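Local coordinates for protein 4-amino-4-deoxy-L-arabinose transferase or related glycosyltransferases of PMT family (Cupriavidus metallidurans, PDB 5EZM) that probably transfers 4-amino-4-deoxy-L-arabinose from a polyprenyl-phosphate carrier to lipid A, as a zinc-binding membrane glycosyltransferase of the GT-C fold, at residues G56-E59 with G60-E64; T77-N81 with A82-F86; P89-H92 with M93-T96; V98-L102 with F103-E107. All blocks are in the same frame, centred on the assembly; numbering follows the deposited sequence.

Interaction 1 of 4, residues G56-E59 with G60-E64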
loop_
_atom_site.group_PDB
_atom_site.type_symbol
_atom_site.label_atom_id
_atom_site.label_comp_id
_atom_site.label_asym_id
_atom_site.label_seq_id
_atom_site.Cartn_x
_atom_site.Cartn_y
_atom_site.Cartn_z
ATOM N N GLY A 56 8.525 -4.610 -7.507
ATOM C CA GLY A 56 7.728 -4.079 -8.598
ATOM C C GLY A 56 6.396 -4.790 -8.740
ATOM O O GLY A 56 6.236 -5.911 -8.260
ATOM N N PRO A 57 5.428 -4.147 -9.408
ATOM C CA PRO A 57 5.558 -2.816 -10.010
ATOM C C PRO A 57 5.352 -1.647 -9.047
ATOM O O PRO A 57 6.019 -0.627 -9.207
ATOM C CB PRO A 57 4.459 -2.816 -11.075
ATOM C CG PRO A 57 3.430 -3.745 -10.544
ATOM C CD PRO A 57 4.178 -4.816 -9.809
ATOM N N ASP A 58 4.466 -1.810 -8.061
ATOM C CA ASP A 58 3.974 -0.671 -7.286
ATOM C C ASP A 58 5.099 0.053 -6.553
ATOM O O ASP A 58 5.320 1.253 -6.762
ATOM C CB ASP A 58 2.902 -1.140 -6.305
ATOM C CG ASP A 58 1.645 -1.611 -7.003
ATOM O OD1 ASP A 58 1.307 -1.034 -8.059
ATOM O OD2 ASP A 58 0.999 -2.555 -6.501
ATOM N N GLU A 59 5.809 -0.657 -5.670
ATOM C CA GLU A 59 6.860 -0.024 -4.875
ATOM C C GLU A 59 7.875 0.682 -5.763
ATOM O O GLU A 59 8.234 1.844 -5.523
ATOM C CB GLU A 59 7.563 -1.062 -4.000
ATOM C CG GLU A 59 6.706 -1.656 -2.910
ATOM C CD GLU A 59 7.540 -2.268 -1.808
ATOM O OE1 GLU A 59 8.401 -3.121 -2.118
ATOM O OE2 GLU A 59 7.348 -1.880 -0.635
ATOM N N GLY A 60 8.346 -0.013 -6.799
ATOM C CA GLY A 60 9.293 0.597 -7.714
ATOM C C GLY A 60 8.698 1.763 -8.479
ATOM O O GLY A 60 9.339 2.802 -8.633
ATOM N N ARG A 61 7.458 1.609 -8.961
ATOM C CA ARG A 61 6.834 2.664 -9.757
ATOM C C ARG A 61 6.700 3.956 -8.961
ATOM O O ARG A 61 7.079 5.034 -9.435
ATOM C CB ARG A 61 5.463 2.218 -10.269
ATOM C CG ARG A 61 4.603 3.386 -10.750
ATOM C CD ARG A 61 3.304 2.946 -11.410
ATOM N NE ARG A 61 2.595 1.943 -10.623
ATOM C CZ ARG A 61 2.214 0.762 -11.097
ATOM N NH1 ARG A 61 2.455 0.442 -12.359
ATOM N NH2 ARG A 61 1.579 -0.094 -10.308
ATOM N N TYR A 62 6.154 3.872 -7.749
ATOM C CA TYR A 62 5.950 5.093 -6.979
ATOM C C TYR A 62 7.264 5.634 -6.429
ATOM O O TYR A 62 7.443 6.857 -6.348
ATOM C CB TYR A 62 4.930 4.838 -5.871
ATOM C CG TYR A 62 3.595 4.411 -6.437
ATOM C CD1 TYR A 62 2.991 5.138 -7.456
ATOM C CD2 TYR A 62 2.962 3.259 -5.991
ATOM C CE1 TYR A 62 1.783 4.748 -7.996
ATOM C CE2 TYR A 62 1.748 2.858 -6.527
ATOM C CZ TYR A 62 1.164 3.607 -7.530
ATOM O OH TYR A 62 -0.041 3.217 -8.067
ATOM N N ALA A 63 8.205 4.750 -6.079
ATOM C CA ALA A 63 9.509 5.228 -5.630
ATOM C C ALA A 63 10.227 5.981 -6.740
ATOM O O ALA A 63 10.891 6.996 -6.487
ATOM C CB ALA A 63 10.361 4.062 -5.135
ATOM N N GLU A 64 10.088 5.512 -7.984
ATOM C CA GLU A 64 10.779 6.137 -9.107
ATOM C C GLU A 64 10.085 7.414 -9.557
ATOM O O GLU A 64 10.754 8.412 -9.838
ATOM C CB GLU A 64 10.890 5.161 -10.278
ATOM C CG GLU A 64 11.363 5.811 -11.577
ATOM C CD GLU A 64 12.763 6.410 -11.480
ATOM O OE1 GLU A 64 13.511 6.066 -10.542
ATOM O OE2 GLU A 64 13.122 7.226 -12.352
#
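R61 meets D58 one helical turn back because its CG stands trans to the backbone N (chi1 163°) and a bend at chi3 turns the guanidinium toward the carboxylate. D58 has CG beside its own N (chi1 -67°), and the two side chains run alongside each other, pointing the same way. They close a salt bridge from NH2 of R61 to OD1 of D58, 2.5 Å. The carboxylate and guanidinium planes are turned 54° apart, a single-atom grip, not a flat two-pronged pairing. P57, which follows a cis peptide bond, lies beside the arginine, its CB 4.0 Å from NH1 of R61. The guanidinium has a second acidic partner, E509, on NH1, from a distant part of the chain. A leucine in place of R61 would probably leave the carboxylates of D58 and E509 without their common positive mate. Backbone bonds wind the first turn of the helix: N of R61 to O of P57 (2.7 Å), N of Y62 to O of D58 (2.9 Å) and N of A63 to O of E59 (3.0 Å). The Y62 ring lies obliquely beside the D58 carbonyl, CD2 of Y62 3.2 Å from O of D58. E59 turns the other way, its carboxylate held by R111, the backbone N of N158 and the N of V55. The R61 side chain ends up about 9 Å from the bound zinc ion, near its ligands E87 and H270. This start of helix 58-72 is bordered by strand 79-80, whose Y80 touches R61 and E64, and by helix 493-497, where F495 packs on A63 and E64.

Interaction 2 of 4, residues T77-N81 with A82-F86; sequences TIRYN and ALKYF
A tight beta hairpin joins strands 79-80 and 83-84 through a type I' turn from Y80 to L83, with N81 and A82 at its corners, both in left-handed backbone conformation. Y80 and L83 form the hydrogen-bonded pair that closes the turn: N of Y80 gives to O of L83 at 2.6 Å, and N of L83 returns to O of Y80 at 3.2 Å. Two residues further from the turn, N of Y85 donates to O of I78 at 3.0 Å. R79 and K84 form the non-hydrogen-bonded pair between these. The extended R79 side chain lies alongside that of K84, and CG of K84 sits over one guanidinium face, 3.8 Å from NH1 of R79. NH1 also donates to O of A82 (2.9 Å), the acceptor lying 27° out of the guanidinium plane. The two cationic ends do not meet; E517 pairs with R79 and E260 with K84, which probably eases any repulsion. Y80 and Y85 each carry CG trans to the backbone N (chi1 -172° for Y80), bringing their rings into a T-shaped stack. The edge of Y80 points at the face of Y85, centroids 5.8 Å apart and planes at 70°, while CB of Y80 touches CB of Y85 at 3.8 Å. CG2 of I78 comes in at the edge of the Y85 ring, which lies next to the zinc ligand E87. The E68 carboxylate receives the N-H groups of N81 and A82. I65 of helix 58-72 lies against I78, Y80 and Y85, and helix 511-516 places V516 on K84 and F512 on F86.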
loop_
_atom_site.group_PDB
_atom_site.type_symbol
_atom_site.label_atom_id
_atom_site.label_comp_id
_atom_site.label_asym_id
_atom_site.label_seq_id
_atom_site.Cartn_x
_atom_site.Cartn_y
_atom_site.Cartn_z
ATOM N N THR A 77 3.236 18.174 -12.884
ATOM C CA THR A 77 3.191 17.235 -14.002
ATOM C C THR A 77 3.916 15.961 -13.589
ATOM O O THR A 77 5.147 15.886 -13.638
ATOM C CB THR A 77 3.809 17.858 -15.249
ATOM O OG1 THR A 77 3.233 19.154 -15.466
ATOM C CG2 THR A 77 3.548 16.984 -16.472
ATOM N N ILE A 78 3.143 14.953 -13.175
ATOM C CA ILE A 78 3.714 13.677 -12.762
ATOM C C ILE A 78 4.341 12.981 -13.965
ATOM O O ILE A 78 3.763 12.946 -15.059
ATOM C CB ILE A 78 2.632 12.797 -12.112
ATOM C CG1 ILE A 78 2.039 13.493 -10.890
ATOM C CG2 ILE A 78 3.197 11.442 -11.721
ATOM C CD1 ILE A 78 0.840 12.771 -10.309
ATOM N N ARG A 79 5.536 12.427 -13.769
ATOM C CA ARG A 79 6.244 11.730 -14.832
ATOM C C ARG A 79 6.805 10.410 -14.325
ATOM O O ARG A 79 7.248 10.305 -13.176
ATOM C CB ARG A 79 7.370 12.592 -15.409
ATOM C CG ARG A 79 6.866 13.753 -16.246
ATOM C CD ARG A 79 7.986 14.429 -17.016
ATOM N NE ARG A 79 7.482 15.557 -17.791
ATOM C CZ ARG A 79 7.078 15.473 -19.054
ATOM N NH1 ARG A 79 7.129 14.311 -19.691
ATOM N NH2 ARG A 79 6.626 16.550 -19.681
ATOM N N TYR A 80 6.772 9.401 -15.192
ATOM C CA TYR A 80 7.309 8.075 -14.904
ATOM C C TYR A 80 8.241 7.714 -16.053
ATOM O O TYR A 80 7.789 7.531 -17.190
ATOM C CB TYR A 80 6.187 7.043 -14.747
ATOM C CG TYR A 80 6.632 5.682 -14.249
ATOM C CD1 TYR A 80 7.734 5.547 -13.415
ATOM C CD2 TYR A 80 5.952 4.531 -14.624
ATOM C CE1 TYR A 80 8.141 4.300 -12.957
ATOM C CE2 TYR A 80 6.354 3.279 -14.176
ATOM C CZ TYR A 80 7.450 3.168 -13.342
ATOM O OH TYR A 80 7.854 1.927 -12.894
ATOM N N ASN A 81 9.538 7.626 -15.754
ATOM C CA ASN A 81 10.574 7.435 -16.766
ATOM C C ASN A 81 10.502 8.538 -17.822
ATOM O O ASN A 81 10.462 8.281 -19.028
ATOM C CB ASN A 81 10.483 6.042 -17.388
ATOM C CG ASN A 81 10.720 4.943 -16.367
ATOM O OD1 ASN A 81 11.862 4.591 -16.071
ATOM N ND2 ASN A 81 9.638 4.403 -15.811
ATOM N N ALA A 82 10.459 9.781 -17.340
ATOM C CA ALA A 82 10.492 10.987 -18.159
ATOM C C ALA A 82 9.204 11.165 -18.954
ATOM O O ALA A 82 9.063 12.143 -19.694
ATOM C CB ALA A 82 11.704 10.978 -19.097
ATOM N N LEU A 83 8.251 10.252 -18.796
ATOM C CA LEU A 83 7.007 10.292 -19.549
ATOM C C LEU A 83 5.834 10.630 -18.639
ATOM O O LEU A 83 5.787 10.211 -17.479
ATOM C CB LEU A 83 6.741 8.958 -20.249
ATOM C CG LEU A 83 7.796 8.507 -21.252
ATOM C CD1 LEU A 83 7.440 7.124 -21.760
ATOM C CD2 LEU A 83 7.899 9.503 -22.395
ATOM N N LYS A 84 4.886 11.390 -19.187
ATOM C CA LYS A 84 3.708 11.797 -18.430
ATOM C C LYS A 84 2.960 10.579 -17.910
ATOM O O LYS A 84 2.693 9.630 -18.656
ATOM C CB LYS A 84 2.782 12.648 -19.299
ATOM C CG LYS A 84 3.355 13.994 -19.701
ATOM C CD LYS A 84 2.351 14.784 -20.518
ATOM C CE LYS A 84 2.870 16.174 -20.835
ATOM N NZ LYS A 84 1.820 17.033 -21.459
ATOM N N TYR A 85 2.633 10.607 -16.622
ATOM C CA TYR A 85 1.900 9.535 -15.954
ATOM C C TYR A 85 0.691 10.180 -15.285
ATOM O O TYR A 85 0.817 10.788 -14.220
ATOM C CB TYR A 85 2.786 8.812 -14.946
ATOM C CG TYR A 85 2.175 7.561 -14.359
ATOM C CD1 TYR A 85 2.035 6.409 -15.124
ATOM C CD2 TYR A 85 1.751 7.525 -13.037
ATOM C CE1 TYR A 85 1.481 5.257 -14.589
ATOM C CE2 TYR A 85 1.197 6.377 -12.494
ATOM C CZ TYR A 85 1.064 5.247 -13.275
ATOM O OH TYR A 85 0.514 4.101 -12.743
ATOM N N PHE A 86 -0.474 10.058 -15.919
ATOM C CA PHE A 86 -1.704 10.675 -15.440
ATOM C C PHE A 86 -2.702 9.644 -14.920
ATOM O O PHE A 86 -3.913 9.873 -14.963
ATOM C CB PHE A 86 -2.344 11.516 -16.542
ATOM C CG PHE A 86 -1.529 12.709 -16.949
ATOM C CD1 PHE A 86 -0.585 13.249 -16.087
ATOM C CD2 PHE A 86 -1.710 13.296 -18.193
ATOM C CE1 PHE A 86 0.167 14.356 -16.461
ATOM C CE2 PHE A 86 -0.965 14.404 -18.574
ATOM C CZ PHE A 86 -0.023 14.932 -17.707
#

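Interaction 3 of 4, residues P89-H92 with M93-T96; sequences PPFH and MWVT
W94 N binds O of P90 at 2.8 Å, V95 N binds O of F91 at 2.9 Å and T96 N binds O of H92 at 2.9 Å, three successive i to i+4 bonds that set up the first turn of helix 91-103 after the P89-P90 pair. P90 turns its CB-CG edge to one face of the W94 indole: CG touches CZ2 of W94 at 3.5 Å and CB sits over the five-membered ring as a CH-pi contact. F91 crosses W94 at about a right angle, CE3 of W94 lying at its ring edge, while CG2 of V95 stands over the F91 face, 3.8 Å from the ring centroid. W94 also lines a pocket for a bound MPG lipid, and its NE1 donates to O of W75. H92 has CG trans to the backbone N (chi1 179°), which swings the imidazole round to T96. OG1 of T96 gives to O of H92 at 2.9 Å, from the face opposite that used by the T96 amide. The same hydroxyl accepts from a water that also binds NE2 of H92 (3.1 Å), and ND1 is hydrogen-bonded to OG1 of T163. Bonds at both ring nitrogens probably fix the rotation of the buried imidazole.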
loop_
_atom_site.group_PDB
_atom_site.type_symbol
_atom_site.label_atom_id
_atom_site.label_comp_id
_atom_site.label_asym_id
_atom_site.label_seq_id
_atom_site.Cartn_x
_atom_site.Cartn_y
_atom_site.Cartn_z
ATOM N N PRO A 89 -3.311 10.554 -8.791
ATOM C CA PRO A 89 -3.064 11.901 -8.239
ATOM C C PRO A 89 -1.788 11.920 -7.413
ATOM O O PRO A 89 -1.243 10.854 -7.089
ATOM C CB PRO A 89 -4.308 12.155 -7.367
ATOM C CG PRO A 89 -5.301 11.116 -7.769
ATOM C CD PRO A 89 -4.498 9.930 -8.187
ATOM N N PRO A 90 -1.283 13.098 -7.039
ATOM C CA PRO A 90 0.124 13.212 -6.613
ATOM C C PRO A 90 0.426 13.240 -5.117
ATOM O O PRO A 90 1.610 13.344 -4.777
ATOM C CB PRO A 90 0.517 14.554 -7.234
ATOM C CG PRO A 90 -0.710 15.376 -7.056
ATOM C CD PRO A 90 -1.884 14.432 -7.236
ATOM N N PHE A 91 -0.559 13.159 -4.217
ATOM C CA PHE A 91 -0.267 13.398 -2.803
ATOM C C PHE A 91 0.751 12.400 -2.259
ATOM O O PHE A 91 1.693 12.778 -1.548
ATOM C CB PHE A 91 -1.547 13.359 -1.970
ATOM C CG PHE A 91 -1.301 13.472 -0.490
ATOM C CD1 PHE A 91 -0.869 14.667 0.064
ATOM C CD2 PHE A 91 -1.491 12.383 0.346
ATOM C CE1 PHE A 91 -0.634 14.776 1.426
ATOM C CE2 PHE A 91 -1.257 12.489 1.706
ATOM C CZ PHE A 91 -0.831 13.688 2.246
ATOM N N HIS A 92 0.576 11.115 -2.577
ATOM C CA HIS A 92 1.557 10.113 -2.171
ATOM C C HIS A 92 2.955 10.504 -2.634
ATOM O O HIS A 92 3.929 10.395 -1.875
ATOM C CB HIS A 92 1.162 8.744 -2.731
ATOM C CG HIS A 92 2.121 7.645 -2.392
ATOM N ND1 HIS A 92 1.876 6.726 -1.394
ATOM C CD2 HIS A 92 3.320 7.310 -2.925
ATOM C CE1 HIS A 92 2.884 5.875 -1.324
ATOM N NE2 HIS A 92 3.775 6.208 -2.242
ATOM N N MET A 93 3.066 10.992 -3.871
ATOM C CA MET A 93 4.367 11.405 -4.383
ATOM C C MET A 93 4.880 12.642 -3.659
ATOM O O MET A 93 6.076 12.740 -3.374
ATOM C CB MET A 93 4.288 11.647 -5.891
ATOM C CG MET A 93 4.326 10.362 -6.705
ATOM S SD MET A 93 2.822 9.370 -6.566
ATOM C CE MET A 93 1.777 10.171 -7.780
ATOM N N TRP A 94 3.995 13.595 -3.352
ATOM C CA TRP A 94 4.402 14.759 -2.571
ATOM C C TRP A 94 5.032 14.335 -1.250
ATOM O O TRP A 94 6.123 14.799 -0.886
ATOM C CB TRP A 94 3.201 15.669 -2.322
ATOM C CG TRP A 94 2.704 16.367 -3.538
ATOM C CD1 TRP A 94 3.336 16.465 -4.747
ATOM C CD2 TRP A 94 1.465 17.073 -3.673
ATOM N NE1 TRP A 94 2.565 17.192 -5.626
ATOM C CE2 TRP A 94 1.411 17.575 -4.992
ATOM C CE3 TRP A 94 0.395 17.330 -2.807
ATOM C CZ2 TRP A 94 0.331 18.318 -5.465
ATOM C CZ3 TRP A 94 -0.680 18.070 -3.281
ATOM C CH2 TRP A 94 -0.703 18.553 -4.597
ATOM N N VAL A 95 4.360 13.437 -0.525
ATOM C CA VAL A 95 4.881 12.985 0.763
ATOM C C VAL A 95 6.219 12.284 0.574
ATOM O O VAL A 95 7.198 12.578 1.273
ATOM C CB VAL A 95 3.861 12.075 1.468
ATOM C CG1 VAL A 95 4.432 11.568 2.783
ATOM C CG2 VAL A 95 2.554 12.824 1.699
ATOM N N THR A 96 6.286 11.358 -0.389
ATOM C CA THR A 96 7.533 10.638 -0.620
ATOM C C THR A 96 8.664 11.595 -0.965
ATOM O O THR A 96 9.809 11.383 -0.553
ATOM C CB THR A 96 7.357 9.600 -1.732
ATOM O OG1 THR A 96 6.261 8.728 -1.420
ATOM C CG2 THR A 96 8.630 8.767 -1.885
HETATM O O HOH W 1 6.881 6.160 -2.694
#

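Interaction 4 of 4, residues V98-L102 with F103-E107. With MPG ([(Z)-octadec-9-enyl] (2R)-2,3-bis(oxidanyl)propanoate), chain B; MPG ([(Z)-octadec-9-enyl] (2R)-2,3-bis(oxidanyl)propanoate), chain H.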
loop_
_atom_site.group_PDB
_atom_site.type_symbol
_atom_site.label_atom_id
_atom_site.label_comp_id
_atom_site.label_asym_id
_atom_site.label_seq_id
_atom_site.Cartn_x
_atom_site.Cartn_y
_atom_site.Cartn_z
ATOM N N VAL A 98 8.979 14.819 -0.031
ATOM C CA VAL A 98 9.423 15.451 1.208
ATOM C C VAL A 98 10.337 14.505 1.977
ATOM O O VAL A 98 11.390 14.911 2.494
ATOM C CB VAL A 98 8.215 15.895 2.054
ATOM C CG1 VAL A 98 8.680 16.437 3.394
ATOM C CG2 VAL A 98 7.413 16.946 1.311
ATOM N N GLY A 99 9.967 13.223 2.037
ATOM C CA GLY A 99 10.837 12.243 2.669
ATOM C C GLY A 99 12.209 12.183 2.026
ATOM O O GLY A 99 13.227 12.100 2.720
ATOM N N TYR A 100 12.257 12.232 0.691
ATOM C CA TYR A 100 13.535 12.232 -0.017
ATOM C C TYR A 100 14.362 13.460 0.344
ATOM O O TYR A 100 15.581 13.366 0.535
ATOM C CB TYR A 100 13.301 12.188 -1.528
ATOM C CG TYR A 100 12.856 10.853 -2.080
ATOM C CD1 TYR A 100 13.018 9.682 -1.351
ATOM C CD2 TYR A 100 12.285 10.765 -3.343
ATOM C CE1 TYR A 100 12.616 8.459 -1.866
ATOM C CE2 TYR A 100 11.883 9.553 -3.867
ATOM C CZ TYR A 100 12.048 8.400 -3.126
ATOM O OH TYR A 100 11.642 7.191 -3.651
ATOM N N GLU A 101 13.715 14.626 0.423
ATOM C CA GLU A 101 14.421 15.846 0.790
ATOM C C GLU A 101 14.977 15.768 2.205
ATOM O O GLU A 101 16.045 16.323 2.480
ATOM C CB GLU A 101 13.489 17.051 0.648
ATOM C CG GLU A 101 14.109 18.374 1.070
ATOM C CD GLU A 101 15.269 18.784 0.185
ATOM O OE1 GLU A 101 15.251 18.450 -1.018
ATOM O OE2 GLU A 101 16.202 19.442 0.693
ATOM N N LEU A 102 14.284 15.083 3.114
ATOM C CA LEU A 102 14.797 15.006 4.479
ATOM C C LEU A 102 15.879 13.939 4.631
ATOM O O LEU A 102 16.901 14.182 5.281
ATOM C CB LEU A 102 13.655 14.747 5.464
ATOM C CG LEU A 102 12.662 15.901 5.628
ATOM C CD1 LEU A 102 11.734 15.653 6.802
ATOM C CD2 LEU A 102 13.400 17.224 5.784
ATOM N N PHE A 103 15.682 12.760 4.037
ATOM C CA PHE A 103 16.529 11.611 4.330
ATOM C C PHE A 103 17.155 10.973 3.093
ATOM O O PHE A 103 17.697 9.865 3.195
ATOM C CB PHE A 103 15.729 10.555 5.099
ATOM C CG PHE A 103 14.851 11.124 6.174
ATOM C CD1 PHE A 103 15.401 11.647 7.333
ATOM C CD2 PHE A 103 13.474 11.129 6.031
ATOM C CE1 PHE A 103 14.592 12.170 8.329
ATOM C CE2 PHE A 103 12.658 11.654 7.023
ATOM C CZ PHE A 103 13.219 12.174 8.173
ATOM N N GLY A 104 17.099 11.627 1.935
ATOM C CA GLY A 104 17.720 11.091 0.738
ATOM C C GLY A 104 16.988 9.870 0.198
ATOM O O GLY A 104 16.024 9.368 0.774
ATOM N N LEU A 105 17.474 9.389 -0.944
ATOM C CA LEU A 105 16.859 8.251 -1.608
ATOM C C LEU A 105 17.191 6.956 -0.881
ATOM O O LEU A 105 18.261 6.809 -0.285
ATOM C CB LEU A 105 17.325 8.156 -3.059
ATOM C CG LEU A 105 16.970 9.338 -3.954
ATOM C CD1 LEU A 105 17.614 9.173 -5.323
ATOM C CD2 LEU A 105 15.466 9.455 -4.078
ATOM N N GLY A 106 16.263 6.012 -0.944
ATOM C CA GLY A 106 16.462 4.726 -0.309
ATOM C C GLY A 106 15.158 3.971 -0.217
ATOM O O GLY A 106 14.076 4.496 -0.507
ATOM N N GLU A 107 15.281 2.710 0.200
ATOM C CA GLU A 107 14.111 1.846 0.316
ATOM C C GLU A 107 13.151 2.353 1.386
ATOM O O GLU A 107 11.961 2.551 1.117
ATOM C CB GLU A 107 14.545 0.411 0.617
ATOM C CG GLU A 107 15.040 -0.366 -0.594
ATOM C CD GLU A 107 16.496 -0.091 -0.939
ATOM O OE1 GLU A 107 17.028 0.967 -0.539
ATOM O OE2 GLU A 107 17.114 -0.944 -1.613
HETATM C C2 MPG B . 8.316 20.623 1.425
HETATM C C3 MPG B . 8.983 21.022 0.114
HETATM C C4 MPG B . 10.134 20.093 -0.240
HETATM C C5 MPG B . 11.147 20.736 -1.202
HETATM C C6 MPG B . 11.976 19.687 -1.960
HETATM C C7 MPG B . 12.959 20.330 -2.957
HETATM C C8 MPG B . 13.140 19.474 -4.234
HETATM C C9 MPG B . 14.072 20.145 -5.273
HETATM C C1 MPG B . 7.056 21.440 1.720
HETATM C C2 MPG H . 4.291 16.093 4.064
HETATM C C3 MPG H . 3.751 15.524 5.372
HETATM C C4 MPG H . 4.707 14.566 6.072
HETATM C C5 MPG H . 5.968 14.231 5.255
HETATM C C6 MPG H . 6.954 13.335 6.024
HETATM C C7 MPG H . 8.070 12.773 5.122
HETATM C C1 MPG H . 3.243 16.908 3.298
#
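Y100 and L105 pack closely where helix 91-103 ends at a C-terminal glycine, G104, the first residue outside helical geometry, with positive phi. The last turn is closed by N of F103 to O of G99 at 2.9 Å and by a more bent bond from N of G104 to O of Y100 at 2.7 Å. Beyond G104 the chain leads L105 across the tyrosine: CD2 of L105 stands over the centre of the Y100 ring, 3.4 Å from the centroid and 5° off the ring normal. This is the inner side of the contact, where the Y100 hydroxyl is hydrogen-bonded to O of A63. Beyond it, G106 takes the N-cap position of helix 107-110. The outer side is looser, lies on the surface and probably faces lipid. L102 and F103, neighbours in sequence, lie side by side, with CB of L102 over the F103 ring, 3.6 Å from its centroid; chi1 of F103 (-43°) folds the ring back onto this atom. W108 meets the same ring with planes about 45° apart. A serine at F103 would probably leave CB of L102 without the ring it packs on and W108 without its partner. V98 lies between two MPG lipids, its CG1 4.0 Å from C5 of the chain H molecule and its CG2 3.8 Å from C2 of the chain B molecule; OE1 of E101 comes within 3.5 Å of C7 of the chain B lipid.

In the fold
Interactions 1, 2 and 3 are largely buried, whereas interaction 4 reaches the surface, where it probably faces lipid. Interactions 3 and 4 hold the start and the end of the same helix, 91-103; interaction 1 begins helix 58-72, and interaction 2 is the hairpin between these helices in sequence. Salt bridges mark interactions 1 and 2, whose R61 and Y85 lie near the zinc site and touch, CD of R61 to OH of Y85 (3.3 Å). Interaction 3 mixes aromatic packing with a water-bridged histidine and threonine, and CD1 of I78 from the hairpin touches CB of P90 at 3.6 Å. Interaction 4 is mainly apolar, yet is tied to interaction 1 by the Y100 hydroxyl. Interactions 2 and 4 do not touch.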